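DNA polymerase III, beta subunit (Thermotoga maritima, PDB 1VPK) probably forms a ring-shaped head-to-tail dimer around DNA, a sliding clamp that tethers DNA polymerases and other proteins and makes replication processive. Local coordinates at residues L20-K25 with G52-C57; A78-P83 with L101-D106; E276-V281 with V292-E297; K333-V338 with C358-L363. All coordinates share one frame; numbering follows the deposited sequence.

Contact 1: L20-K25 with G52-C57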
loop_
_atom_site.group_PDB
_atom_site.type_symbol
_atom_site.label_atom_id
_atom_site.label_comp_id
_atom_site.label_asym_id
_atom_site.label_seq_id
_atom_site.Cartn_x
_atom_site.Cartn_y
_atom_site.Cartn_z
ATOM N N LEU A 20 17.557 -19.795 4.998
ATOM C CA LEU A 20 17.542 -18.632 5.883
ATOM C C LEU A 20 18.853 -17.817 5.819
ATOM O O LEU A 20 18.817 -16.558 5.743
ATOM C CB LEU A 20 17.230 -19.120 7.305
ATOM C CG LEU A 20 17.019 -17.998 8.306
ATOM C CD1 LEU A 20 15.807 -17.100 7.917
ATOM C CD2 LEU A 20 16.838 -18.611 9.678
ATOM N N GLU A 21 19.998 -18.513 5.798
ATOM C CA GLU A 21 21.319 -17.851 5.658
ATOM C C GLU A 21 21.478 -17.131 4.329
ATOM O O GLU A 21 21.929 -15.984 4.294
ATOM C CB GLU A 21 22.441 -18.858 5.823
ATOM C CG GLU A 21 23.847 -18.314 5.606
ATOM C CD GLU A 21 24.320 -17.253 6.602
ATOM O OE1 GLU A 21 23.681 -17.001 7.656
ATOM O OE2 GLU A 21 25.418 -16.716 6.358
ATOM N N LEU A 22 21.162 -17.823 3.226
ATOM C CA LEU A 22 21.254 -17.237 1.929
ATOM C C LEU A 22 20.355 -16.033 1.826
ATOM O O LEU A 22 20.751 -15.013 1.258
ATOM C CB LEU A 22 20.882 -18.278 0.827
ATOM C CG LEU A 22 21.089 -17.839 -0.614
ATOM C CD1 LEU A 22 22.574 -17.545 -0.907
ATOM C CD2 LEU A 22 20.530 -18.913 -1.592
ATOM N N LYS A 23 19.110 -16.180 2.257
ATOM C CA LYS A 23 18.141 -15.083 2.263
ATOM C C LYS A 23 18.633 -13.847 3.047
ATOM O O LYS A 23 18.553 -12.702 2.578
ATOM C CB LYS A 23 16.847 -15.583 2.888
ATOM C CG LYS A 23 15.665 -14.628 2.742
ATOM C CD LYS A 23 14.328 -15.342 3.119
ATOM C CE LYS A 23 14.251 -15.744 4.597
ATOM N NZ LYS A 23 12.907 -16.342 5.000
ATOM N N ASP A 24 19.105 -14.093 4.266
ATOM C CA ASP A 24 19.663 -13.050 5.148
ATOM C C ASP A 24 20.842 -12.301 4.495
ATOM O O ASP A 24 20.879 -11.069 4.481
ATOM C CB ASP A 24 20.078 -13.685 6.483
ATOM C CG ASP A 24 18.882 -14.183 7.297
ATOM O OD1 ASP A 24 17.738 -14.202 6.763
ATOM O OD2 ASP A 24 19.089 -14.562 8.477
ATOM N N LYS A 25 21.797 -13.026 3.921
ATOM C CA LYS A 25 22.964 -12.362 3.294
ATOM C C LYS A 25 22.662 -11.601 1.994
ATOM O O LYS A 25 23.227 -10.523 1.743
ATOM C CB LYS A 25 24.122 -13.372 3.105
ATOM C CG LYS A 25 24.592 -13.953 4.451
ATOM C CD LYS A 25 25.408 -12.872 5.232
ATOM C CE LYS A 25 25.626 -13.164 6.713
ATOM N NZ LYS A 25 26.232 -14.430 7.124
ATOM N N GLY A 52 37.022 -22.596 -0.174
ATOM C CA GLY A 52 36.080 -22.975 0.870
ATOM C C GLY A 52 35.400 -21.818 1.579
ATOM O O GLY A 52 34.853 -21.990 2.659
ATOM N N ASN A 53 35.420 -20.658 0.927
ATOM C CA ASN A 53 34.725 -19.461 1.349
ATOM C C ASN A 53 33.766 -19.048 0.217
ATOM O O ASN A 53 34.057 -19.260 -0.981
ATOM C CB ASN A 53 35.720 -18.352 1.603
ATOM C CG ASN A 53 36.783 -18.736 2.584
ATOM O OD1 ASN A 53 36.554 -18.713 3.794
ATOM N ND2 ASN A 53 37.971 -19.087 2.070
ATOM N N PHE A 54 32.589 -18.599 0.611
ATOM C CA PHE A 54 31.547 -18.151 -0.290
ATOM C C PHE A 54 31.198 -16.742 0.175
ATOM O O PHE A 54 30.808 -16.536 1.349
ATOM C CB PHE A 54 30.345 -19.124 -0.245
ATOM C CG PHE A 54 29.112 -18.664 -1.015
ATOM C CD1 PHE A 54 29.189 -17.833 -2.171
ATOM C CD2 PHE A 54 27.867 -19.089 -0.619
ATOM C CE1 PHE A 54 28.017 -17.422 -2.835
ATOM C CE2 PHE A 54 26.721 -18.698 -1.298
ATOM C CZ PHE A 54 26.809 -17.838 -2.391
ATOM N N TYR A 55 31.441 -15.768 -0.696
ATOM C CA TYR A 55 31.076 -14.352 -0.460
ATOM C C TYR A 55 30.005 -13.892 -1.473
ATOM O O TYR A 55 30.037 -14.260 -2.686
ATOM C CB TYR A 55 32.282 -13.430 -0.663
ATOM C CG TYR A 55 33.483 -13.819 0.119
ATOM C CD1 TYR A 55 33.573 -13.517 1.452
ATOM C CD2 TYR A 55 34.537 -14.494 -0.478
ATOM C CE1 TYR A 55 34.668 -13.890 2.181
ATOM C CE2 TYR A 55 35.642 -14.855 0.251
ATOM C CZ TYR A 55 35.688 -14.557 1.577
ATOM O OH TYR A 55 36.776 -14.899 2.322
ATOM N N ILE A 56 29.074 -13.101 -0.962
ATOM C CA ILE A 56 28.136 -12.336 -1.789
ATOM C C ILE A 56 28.453 -10.836 -1.588
ATOM O O ILE A 56 28.534 -10.367 -0.426
ATOM C CB ILE A 56 26.718 -12.608 -1.359
ATOM C CG1 ILE A 56 26.352 -14.074 -1.712
ATOM C CG2 ILE A 56 25.749 -11.621 -1.994
ATOM C CD1 ILE A 56 25.043 -14.569 -1.052
ATOM N N CYS A 57 28.663 -10.117 -2.702
ATOM C CA CYS A 57 28.973 -8.671 -2.660
ATOM C C CYS A 57 28.006 -7.820 -3.490
ATOM O O CYS A 57 27.383 -8.297 -4.460
ATOM C CB CYS A 57 30.381 -8.408 -3.146
ATOM S SG CYS A 57 31.667 -9.351 -2.282
#
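Leu22 and Ile56 meet through their terminal methyls where helix 19-29 of the N-terminal clamp domain lies on an antiparallel sheet, the helix-on-sheet layering from which beta sliding clamps are built. The short segments run at 36° to one another, their axes 10.3 Å apart at closest approach, a separation filled by apolar side chains. Leu22 does not aim straight at the strand. Its CG lies anti to the backbone N (chi1 -173°), which swings the branched end across until CD1 stands 3.9 Å from CD1 of Ile56. The two side chains cross at about a right angle. Ile56 extends its longer branch toward the helix, which puts CD1 at the contact. The same Leu22 CD1 also approaches the Phe54 ring obliquely, 4.3 Å from CE2. Branched aliphatic residues and a phenyl ring suit this buried layer, where Phe47 packs edge-to-face on Phe54 and Thr99 of strand 98-104 flanks Leu22.

Lys25 serves two purposes. Its CB points at the strand and lies 4.4 Å from Ile56 CD1, adding aliphatic bulk beside Leu22. Two successive bends then carry the amine out of the apolar layer toward polar partners. There it is gripped by Glu21, one helical turn back, by the carboxylate of Asp240 and by Thr68 O. The Glu21 carboxylate also accepts the backbone N-H of Asn70. The modelled 2.5 Å between Lys25 NZ and Glu21 OE2 is shorter than usual and its exact length doubtful; NZ comes to OE2 on the syn side, 23° out of the carboxylate plane.

Contact 2: A78-P83 with L101-D106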
loop_
_atom_site.group_PDB
_atom_site.type_symbol
_atom_site.label_atom_id
_atom_site.label_comp_id
_atom_site.label_asym_id
_atom_site.label_seq_id
_atom_site.Cartn_x
_atom_site.Cartn_y
_atom_site.Cartn_z
ATOM N N ALA A 78 34.473 -20.197 -8.225
ATOM C CA ALA A 78 33.718 -19.432 -9.217
ATOM C C ALA A 78 33.702 -17.948 -8.801
ATOM O O ALA A 78 33.905 -17.622 -7.626
ATOM C CB ALA A 78 32.297 -19.997 -9.351
ATOM N N ARG A 79 33.518 -17.054 -9.776
ATOM C CA ARG A 79 33.346 -15.603 -9.506
ATOM C C ARG A 79 32.449 -15.122 -10.655
ATOM O O ARG A 79 32.846 -15.215 -11.809
ATOM C CB ARG A 79 34.694 -14.858 -9.496
ATOM C CG ARG A 79 34.643 -13.442 -8.939
ATOM C CD ARG A 79 36.077 -12.733 -8.833
ATOM N NE ARG A 79 35.987 -11.467 -8.041
ATOM C CZ ARG A 79 35.760 -10.252 -8.549
ATOM N NH1 ARG A 79 35.585 -10.082 -9.848
ATOM N NH2 ARG A 79 35.650 -9.196 -7.764
ATOM N N PHE A 80 31.237 -14.668 -10.353
ATOM C CA PHE A 80 30.278 -14.252 -11.396
ATOM C C PHE A 80 29.280 -13.306 -10.762
ATOM O O PHE A 80 29.219 -13.159 -9.532
ATOM C CB PHE A 80 29.578 -15.474 -12.023
ATOM C CG PHE A 80 28.851 -16.331 -11.012
ATOM C CD1 PHE A 80 27.532 -16.078 -10.649
ATOM C CD2 PHE A 80 29.515 -17.361 -10.373
ATOM C CE1 PHE A 80 26.909 -16.832 -9.672
ATOM C CE2 PHE A 80 28.874 -18.143 -9.437
ATOM C CZ PHE A 80 27.586 -17.889 -9.086
ATOM N N VAL A 81 28.480 -12.660 -11.609
ATOM C CA VAL A 81 27.473 -11.727 -11.138
ATOM C C VAL A 81 26.109 -12.287 -11.556
ATOM O O VAL A 81 25.977 -12.887 -12.644
ATOM C CB VAL A 81 27.767 -10.317 -11.682
ATOM C CG1 VAL A 81 26.739 -9.284 -11.252
ATOM C CG2 VAL A 81 29.167 -9.877 -11.228
ATOM N N VAL A 82 25.136 -12.132 -10.677
ATOM C CA VAL A 82 23.758 -12.468 -10.979
ATOM C C VAL A 82 22.814 -11.258 -10.776
ATOM O O VAL A 82 23.016 -10.454 -9.858
ATOM C CB VAL A 82 23.283 -13.711 -10.152
ATOM C CG1 VAL A 82 23.673 -14.995 -10.902
ATOM C CG2 VAL A 82 23.814 -13.693 -8.767
ATOM N N PRO A 83 21.734 -11.184 -11.565
ATOM C CA PRO A 83 20.919 -9.969 -11.535
ATOM C C PRO A 83 20.267 -9.787 -10.166
ATOM O O PRO A 83 19.761 -10.751 -9.595
ATOM C CB PRO A 83 19.883 -10.183 -12.656
ATOM C CG PRO A 83 19.946 -11.612 -13.046
ATOM C CD PRO A 83 21.172 -12.227 -12.445
ATOM N N LEU A 101 23.345 -24.693 -4.498
ATOM C CA LEU A 101 23.774 -23.867 -5.618
ATOM C C LEU A 101 24.833 -24.600 -6.429
ATOM O O LEU A 101 25.717 -25.277 -5.888
ATOM C CB LEU A 101 24.426 -22.578 -5.170
ATOM C CG LEU A 101 23.770 -21.686 -4.150
ATOM C CD1 LEU A 101 24.769 -20.567 -3.888
ATOM C CD2 LEU A 101 22.471 -21.167 -4.719
ATOM N N SER A 102 24.735 -24.475 -7.745
ATOM C CA SER A 102 25.730 -25.092 -8.604
ATOM C C SER A 102 25.682 -24.378 -9.926
ATOM O O SER A 102 24.850 -23.508 -10.122
ATOM C CB SER A 102 25.484 -26.602 -8.770
ATOM O OG SER A 102 24.201 -26.896 -9.306
ATOM N N LEU A 103 26.579 -24.755 -10.816
ATOM C CA LEU A 103 26.618 -24.233 -12.175
ATOM C C LEU A 103 26.293 -25.347 -13.193
ATOM O O LEU A 103 26.685 -26.506 -13.020
ATOM C CB LEU A 103 27.973 -23.577 -12.467
ATOM C CG LEU A 103 28.283 -22.386 -11.549
ATOM C CD1 LEU A 103 29.754 -22.068 -11.577
ATOM C CD2 LEU A 103 27.524 -21.109 -11.893
ATOM N N GLU A 104 25.508 -25.002 -14.205
ATOM C CA GLU A 104 25.221 -25.906 -15.328
ATOM C C GLU A 104 25.286 -24.968 -16.504
ATOM O O GLU A 104 24.563 -23.989 -16.539
ATOM C CB GLU A 104 23.836 -26.582 -15.185
ATOM C CG GLU A 104 23.289 -27.327 -16.459
ATOM C CD GLU A 104 22.007 -28.173 -16.172
ATOM O OE1 GLU A 104 21.725 -28.473 -14.970
ATOM O OE2 GLU A 104 21.301 -28.539 -17.151
ATOM N N GLY A 105 26.203 -25.217 -17.430
ATOM C CA GLY A 105 26.443 -24.275 -18.528
ATOM C C GLY A 105 26.863 -22.930 -17.939
ATOM O O GLY A 105 27.679 -22.896 -17.028
ATOM N N ASP A 106 26.271 -21.845 -18.446
ATOM C CA ASP A 106 26.519 -20.448 -17.996
ATOM C C ASP A 106 25.454 -19.976 -16.994
ATOM O O ASP A 106 25.243 -18.785 -16.809
ATOM C CB ASP A 106 26.476 -19.496 -19.206
ATOM C CG ASP A 106 27.452 -19.908 -20.348
ATOM O OD1 ASP A 106 28.554 -20.438 -20.038
ATOM O OD2 ASP A 106 27.124 -19.688 -21.553
#
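Two beta sheets of the N-terminal domain come together through Ala78, Phe80 and Leu103, the first two on edge strand 78-83 of one sheet and the third on strand 98-104 of the other. Leu103 points at the opposing strand and divides its two methyls between the partners: CD1 lies 4.0 Å from Ala78 CB, while CD2 sits over one face of the Phe80 ring, 4.1 Å from CE2. Leucine fits here because its forked end can serve both neighbours at once.

This is side-chain packing between sheets in the clamp-domain fold, and the CA atoms of Ala78 and Leu103 are still 9.1 Å apart. In Phe80 a chi1 of 57° puts CG between the backbone N and the carbonyl carbon, and the ring lies alongside the oppositely directed Leu103 side chain, which lays CD2 over its face. Ala78 CB lies in the ring plane at the Phe80 edge, where a small residue adds contact with little bulk. Met13 of strand 13-18 packs on all three residues, and Leu108 and Thr121 also border the ring. Between Ala78 and Phe80, Arg79 turns elsewhere and donates from NH2 to Phe127 O. At the far end of the strand, Pro83 packs on Tyr310 of the second subunit.

Contact 3: E276-V281 with V292-E297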
loop_
_atom_site.group_PDB
_atom_site.type_symbol
_atom_site.label_atom_id
_atom_site.label_comp_id
_atom_site.label_asym_id
_atom_site.label_seq_id
_atom_site.Cartn_x
_atom_site.Cartn_y
_atom_site.Cartn_z
ATOM N N GLU A 276 -3.986 14.009 15.426
ATOM C CA GLU A 276 -5.360 13.948 14.975
ATOM C C GLU A 276 -5.855 15.300 14.454
ATOM O O GLU A 276 -6.610 15.393 13.494
ATOM C CB GLU A 276 -6.251 13.389 16.097
ATOM C CG GLU A 276 -6.069 11.909 16.307
ATOM C CD GLU A 276 -6.795 11.349 17.552
ATOM O OE1 GLU A 276 -7.397 12.101 18.366
ATOM O OE2 GLU A 276 -6.714 10.116 17.731
ATOM N N SER A 277 -5.433 16.365 15.098
ATOM C CA SER A 277 -5.786 17.728 14.681
ATOM C C SER A 277 -5.149 18.027 13.352
ATOM O O SER A 277 -5.805 18.581 12.461
ATOM C CB SER A 277 -5.311 18.744 15.734
ATOM O OG SER A 277 -5.748 20.056 15.421
ATOM N N LEU A 278 -3.859 17.675 13.207
ATOM C CA LEU A 278 -3.178 17.852 11.903
ATOM C C LEU A 278 -3.888 17.097 10.783
ATOM O O LEU A 278 -4.140 17.644 9.699
ATOM C CB LEU A 278 -1.695 17.451 12.006
ATOM C CG LEU A 278 -0.924 18.527 12.774
ATOM C CD1 LEU A 278 0.405 18.022 13.282
ATOM C CD2 LEU A 278 -0.720 19.810 11.955
ATOM N N LYS A 279 -4.287 15.859 11.050
ATOM C CA LYS A 279 -5.061 15.110 10.060
ATOM C C LYS A 279 -6.371 15.822 9.622
ATOM O O LYS A 279 -6.721 15.845 8.432
ATOM C CB LYS A 279 -5.401 13.723 10.572
ATOM C CG LYS A 279 -4.266 12.710 10.543
ATOM C CD LYS A 279 -4.902 11.284 10.534
ATOM N N ARG A 280 -7.083 16.404 10.582
ATOM C CA ARG A 280 -8.323 17.139 10.286
ATOM C C ARG A 280 -8.049 18.348 9.377
ATOM O O ARG A 280 -8.747 18.539 8.386
ATOM C CB ARG A 280 -9.088 17.532 11.588
ATOM C CG ARG A 280 -9.540 16.292 12.329
ATOM C CD ARG A 280 -10.422 16.488 13.543
ATOM N NE ARG A 280 -9.762 17.122 14.674
ATOM C CZ ARG A 280 -9.332 16.493 15.787
ATOM N NH1 ARG A 280 -9.460 15.191 15.957
ATOM N NH2 ARG A 280 -8.784 17.181 16.748
ATOM N N VAL A 281 -7.025 19.147 9.676
ATOM C CA VAL A 281 -6.803 20.346 8.908
ATOM C C VAL A 281 -6.202 20.039 7.545
ATOM O O VAL A 281 -6.378 20.807 6.630
ATOM C CB VAL A 281 -5.981 21.454 9.667
ATOM C CG1 VAL A 281 -6.694 21.857 10.999
ATOM C CG2 VAL A 281 -4.546 21.011 9.935
ATOM N N VAL A 292 -0.773 25.178 7.646
ATOM C CA VAL A 292 -1.590 25.301 8.828
ATOM C C VAL A 292 -1.049 26.493 9.614
ATOM O O VAL A 292 0.150 26.614 9.797
ATOM C CB VAL A 292 -1.601 24.019 9.688
ATOM C CG1 VAL A 292 -0.162 23.543 10.084
ATOM C CG2 VAL A 292 -2.444 24.193 10.998
ATOM N N LYS A 293 -1.951 27.383 10.003
ATOM C CA LYS A 293 -1.686 28.485 10.930
ATOM C C LYS A 293 -2.072 28.054 12.340
ATOM O O LYS A 293 -3.210 27.591 12.586
ATOM C CB LYS A 293 -2.511 29.698 10.515
ATOM C CG LYS A 293 -2.275 30.931 11.362
ATOM C CD LYS A 293 -3.030 32.133 10.831
ATOM C CE LYS A 293 -4.524 31.914 10.942
ATOM N NZ LYS A 293 -5.274 33.201 10.767
ATOM N N PHE A 294 -1.096 28.170 13.249
ATOM C CA PHE A 294 -1.292 27.961 14.668
ATOM C C PHE A 294 -1.533 29.311 15.292
ATOM O O PHE A 294 -0.732 30.223 15.093
ATOM C CB PHE A 294 -0.054 27.338 15.312
ATOM C CG PHE A 294 0.182 25.913 14.916
ATOM C CD1 PHE A 294 0.622 25.594 13.676
ATOM C CD2 PHE A 294 -0.034 24.890 15.787
ATOM C CE1 PHE A 294 0.821 24.288 13.319
ATOM C CE2 PHE A 294 0.182 23.593 15.418
ATOM C CZ PHE A 294 0.621 23.310 14.205
ATOM N N GLU A 295 -2.659 29.426 15.996
ATOM C CA GLU A 295 -3.019 30.565 16.829
ATOM C C GLU A 295 -2.940 30.038 18.260
ATOM O O GLU A 295 -3.838 29.335 18.766
ATOM C CB GLU A 295 -4.415 31.063 16.488
ATOM C CG GLU A 295 -4.527 31.539 15.066
ATOM C CD GLU A 295 -5.955 31.754 14.628
ATOM O OE1 GLU A 295 -6.891 31.460 15.377
ATOM O OE2 GLU A 295 -6.146 32.243 13.514
ATOM N N ILE A 296 -1.830 30.360 18.890
ATOM C CA ILE A 296 -1.545 29.914 20.223
ATOM C C ILE A 296 -1.992 30.968 21.252
ATOM O O ILE A 296 -1.596 32.128 21.198
ATOM C CB ILE A 296 -0.053 29.623 20.356
ATOM C CG1 ILE A 296 0.384 28.601 19.329
ATOM C CG2 ILE A 296 0.240 29.142 21.772
ATOM C CD1 ILE A 296 1.824 28.600 19.087
ATOM N N GLU A 297 -2.871 30.547 22.150
ATOM C CA GLU A 297 -3.461 31.374 23.168
ATOM C C GLU A 297 -3.170 30.690 24.495
ATOM O O GLU A 297 -2.444 29.685 24.550
ATOM C CB GLU A 297 -4.972 31.495 22.958
ATOM C CG GLU A 297 -5.345 32.028 21.562
ATOM C CD GLU A 297 -6.839 31.889 21.223
ATOM O OE1 GLU A 297 -7.659 31.618 22.150
ATOM O OE2 GLU A 297 -7.186 32.073 20.019
#
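Val292 is the bump that slots between Leu278 and Val281, two residues one turn apart on helix 271-285, where this helix of the C-terminal clamp domain rests on the antiparallel sheet containing strand 292-296. The valine fork fits the place well: CG2 meets Val281 CG2 at 4.0 Å, and CG1 lies 4.2 Å from Leu278 CD2. The rotamer explains the division of labour, since chi1 of 55° puts CG1 between the backbone N and the carbonyl carbon, and CG2 anti to N. Val281 and Val292 cross at about a right angle and touch through one methyl each.

Leu278 is a bump in its turn. Its CD2 dips into the notch between Val292 and Phe294, two places apart on the strand, and meets the ring obliquely, 4.4 Å from Phe294 CZ. Leucine has the length to reach this notch although its CB does not point straight at the sheet. The N-to-C directions of the two short segments differ by 131°, and the fit is closest near Val281 and Val292, whose CA atoms approach to 7.2 Å. Leu303 packs on both Val292 and Phe294, while Pro332 borders Leu278 and Val292.

Beyond this apolar fit, Asp315 joins the helix to strand 311-318, accepting from Ser277 OG and pairing with Arg280, which also packs on Thr115 of the second subunit. Glu276 O stands 3.6 Å above the plane of the Arg280 guanidinium, nearer its edge than its centre.

Contact 4: K333-V338 with C358-L363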
loop_
_atom_site.group_PDB
_atom_site.type_symbol
_atom_site.label_atom_id
_atom_site.label_comp_id
_atom_site.label_asym_id
_atom_site.label_seq_id
_atom_site.Cartn_x
_atom_site.Cartn_y
_atom_site.Cartn_z
ATOM N N LYS A 333 2.593 18.659 6.951
ATOM C CA LYS A 333 3.216 17.362 6.713
ATOM C C LYS A 333 4.538 17.285 7.493
ATOM O O LYS A 333 4.905 16.227 8.020
ATOM C CB LYS A 333 3.487 17.134 5.214
ATOM N N PHE A 334 5.271 18.388 7.545
ATOM C CA PHE A 334 6.545 18.386 8.269
ATOM C C PHE A 334 6.353 18.216 9.771
ATOM O O PHE A 334 7.213 17.630 10.440
ATOM C CB PHE A 334 7.356 19.635 7.991
ATOM C CG PHE A 334 7.868 19.759 6.596
ATOM C CD1 PHE A 334 8.142 18.658 5.799
ATOM C CD2 PHE A 334 8.174 21.006 6.104
ATOM C CE1 PHE A 334 8.661 18.822 4.499
ATOM C CE2 PHE A 334 8.691 21.178 4.853
ATOM C CZ PHE A 334 8.936 20.076 4.029
ATOM N N ILE A 335 5.231 18.693 10.310
ATOM C CA ILE A 335 4.976 18.562 11.738
ATOM C C ILE A 335 4.564 17.139 11.969
ATOM O O ILE A 335 5.014 16.508 12.935
ATOM C CB ILE A 335 3.821 19.474 12.256
ATOM C CG1 ILE A 335 4.026 20.959 11.930
ATOM C CG2 ILE A 335 3.610 19.279 13.795
ATOM C CD1 ILE A 335 5.209 21.545 12.547
ATOM N N GLU A 336 3.660 16.632 11.121
ATOM C CA GLU A 336 3.241 15.265 11.231
ATOM C C GLU A 336 4.403 14.237 11.143
ATOM O O GLU A 336 4.426 13.282 11.883
ATOM C CB GLU A 336 2.162 14.948 10.189
ATOM C CG GLU A 336 1.662 13.505 10.241
ATOM C CD GLU A 336 1.033 13.163 11.587
ATOM O OE1 GLU A 336 -0.106 13.676 11.879
ATOM O OE2 GLU A 336 1.679 12.388 12.360
ATOM N N ASP A 337 5.338 14.420 10.223
ATOM C CA ASP A 337 6.537 13.561 10.139
ATOM C C ASP A 337 7.272 13.435 11.460
ATOM O O ASP A 337 7.625 12.360 11.856
ATOM C CB ASP A 337 7.511 14.155 9.132
ATOM C CG ASP A 337 7.112 13.914 7.699
ATOM O OD1 ASP A 337 6.279 13.027 7.414
ATOM O OD2 ASP A 337 7.695 14.584 6.827
ATOM N N VAL A 338 7.498 14.553 12.145
ATOM C CA VAL A 338 8.122 14.557 13.482
ATOM C C VAL A 338 7.369 13.676 14.492
ATOM O O VAL A 338 7.960 12.832 15.176
ATOM C CB VAL A 338 8.254 16.032 14.009
ATOM C CG1 VAL A 338 8.611 16.065 15.400
ATOM C CG2 VAL A 338 9.306 16.861 13.198
ATOM N N CYS A 358 10.795 26.453 14.801
ATOM C CA CYS A 358 10.166 25.834 15.963
ATOM C C CYS A 358 10.975 24.589 16.316
ATOM O O CYS A 358 11.346 23.796 15.421
ATOM C CB CYS A 358 8.730 25.443 15.598
ATOM S SG CYS A 358 7.917 24.416 16.745
ATOM N N GLN A 359 11.240 24.412 17.593
ATOM C CA GLN A 359 11.816 23.185 18.105
ATOM C C GLN A 359 10.719 22.315 18.681
ATOM O O GLN A 359 9.938 22.757 19.520
ATOM C CB GLN A 359 12.899 23.441 19.158
ATOM C CG GLN A 359 13.499 22.151 19.680
ATOM C CD GLN A 359 14.619 22.352 20.661
ATOM O OE1 GLN A 359 15.602 22.966 20.339
ATOM N NE2 GLN A 359 14.453 21.841 21.873
ATOM N N ILE A 360 10.646 21.080 18.203
ATOM C CA ILE A 360 9.796 20.064 18.761
ATOM C C ILE A 360 10.624 18.950 19.435
ATOM O O ILE A 360 11.614 18.386 18.866
ATOM C CB ILE A 360 8.870 19.468 17.700
ATOM C CG1 ILE A 360 7.992 20.570 17.088
ATOM C CG2 ILE A 360 8.006 18.374 18.327
ATOM C CD1 ILE A 360 7.254 20.146 15.867
ATOM N N ASN A 361 10.221 18.616 20.654
ATOM C CA ASN A 361 10.880 17.522 21.347
ATOM C C ASN A 361 9.922 16.690 22.175
ATOM O O ASN A 361 8.871 17.162 22.545
ATOM C CB ASN A 361 12.028 18.082 22.202
ATOM C CG ASN A 361 11.624 19.223 23.041
ATOM O OD1 ASN A 361 11.794 20.396 22.646
ATOM N ND2 ASN A 361 11.154 18.918 24.254
ATOM N N PRO A 362 10.312 15.454 22.502
ATOM C CA PRO A 362 9.533 14.682 23.470
ATOM C C PRO A 362 9.617 15.343 24.824
ATOM O O PRO A 362 10.634 15.954 25.126
ATOM C CB PRO A 362 10.224 13.338 23.528
ATOM C CG PRO A 362 11.402 13.451 22.796
ATOM C CD PRO A 362 11.516 14.752 22.086
ATOM N N LEU A 363 8.557 15.213 25.630
ATOM C CA LEU A 363 8.523 15.826 26.934
ATOM C C LEU A 363 9.446 15.079 27.837
ATOM O O LEU A 363 9.312 13.888 28.026
ATOM C CB LEU A 363 7.096 15.826 27.513
ATOM C CG LEU A 363 6.878 16.375 28.917
ATOM C CD1 LEU A 363 7.203 17.900 28.892
ATOM C CD2 LEU A 363 5.485 16.132 29.412
#
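Apolar contact between Ile360 and the pair Ile335 and Val338 holds helix 332-341 against strand 358-362. Ile360 uses both of its branches. Its CG2 meets Val338 CG1 at 3.8 Å, and the longer arm carries CD1 to 4.1 Å from Ile335 CD1. The CB of Val338 is directed toward the strand, with CG1 anti to the backbone N (chi1 169°), and that one methyl also lies 4.1 Å from Ile360 CB. Ile335, a turn earlier, starts off to the side, and bends at both chi1 and chi2 bring its end in; it crosses Ile360 at about a right angle. Beta-branched residues give this buried interface broad, fairly stiff surfaces. Tyr370 packs on Val338 from the neighbouring strand.

Hydrogen bonding belongs to the neighbours of Ile360 on the strand, Gln359 and Asn361. Gln359 NE2 donates to Asn361 OD1 at 3.1 Å in a nearly straight bond (176°), although the donor stands above the carbonyl plane of Asn361. Asn361 ND2 in turn donates to Pro362 O, also 3.1 Å away, so the asparagine amide is gripped at both its oxygen and its nitrogen.

Charge pairing occurs on the helix, where Asp337 splits its carboxylate between Lys340 and Arg187, the latter on strand 187-194, part of the sheet that holds strand 358-362. Helix over antiparallel sheet, joined by an apolar seam, is the layering of a beta sliding clamp domain, in which the helices line the inside of the ring.

In the fold
Each contact closes its own loop in turn from the N terminus, and none nests in or crosses another. Contact 1 brings residues 52-57 back to helix 19-29; contact 2 then joins the two sheets of the N-terminal domain. They touch through Phe54 CZ and Leu101 CD1, 3.7 Å apart, making one continuous core. Contacts 3 and 4 also touch each other, in the C-terminal domain, where helices 271-285 and 332-341 meet at Leu278 and Ile335 while resting on different sheets. Centres of contacts 1 and 3 are about 50 Å apart, on opposite sides of the chain's centre. Between the two ends, extended sheets combine strands of the central domain with those of either neighbour.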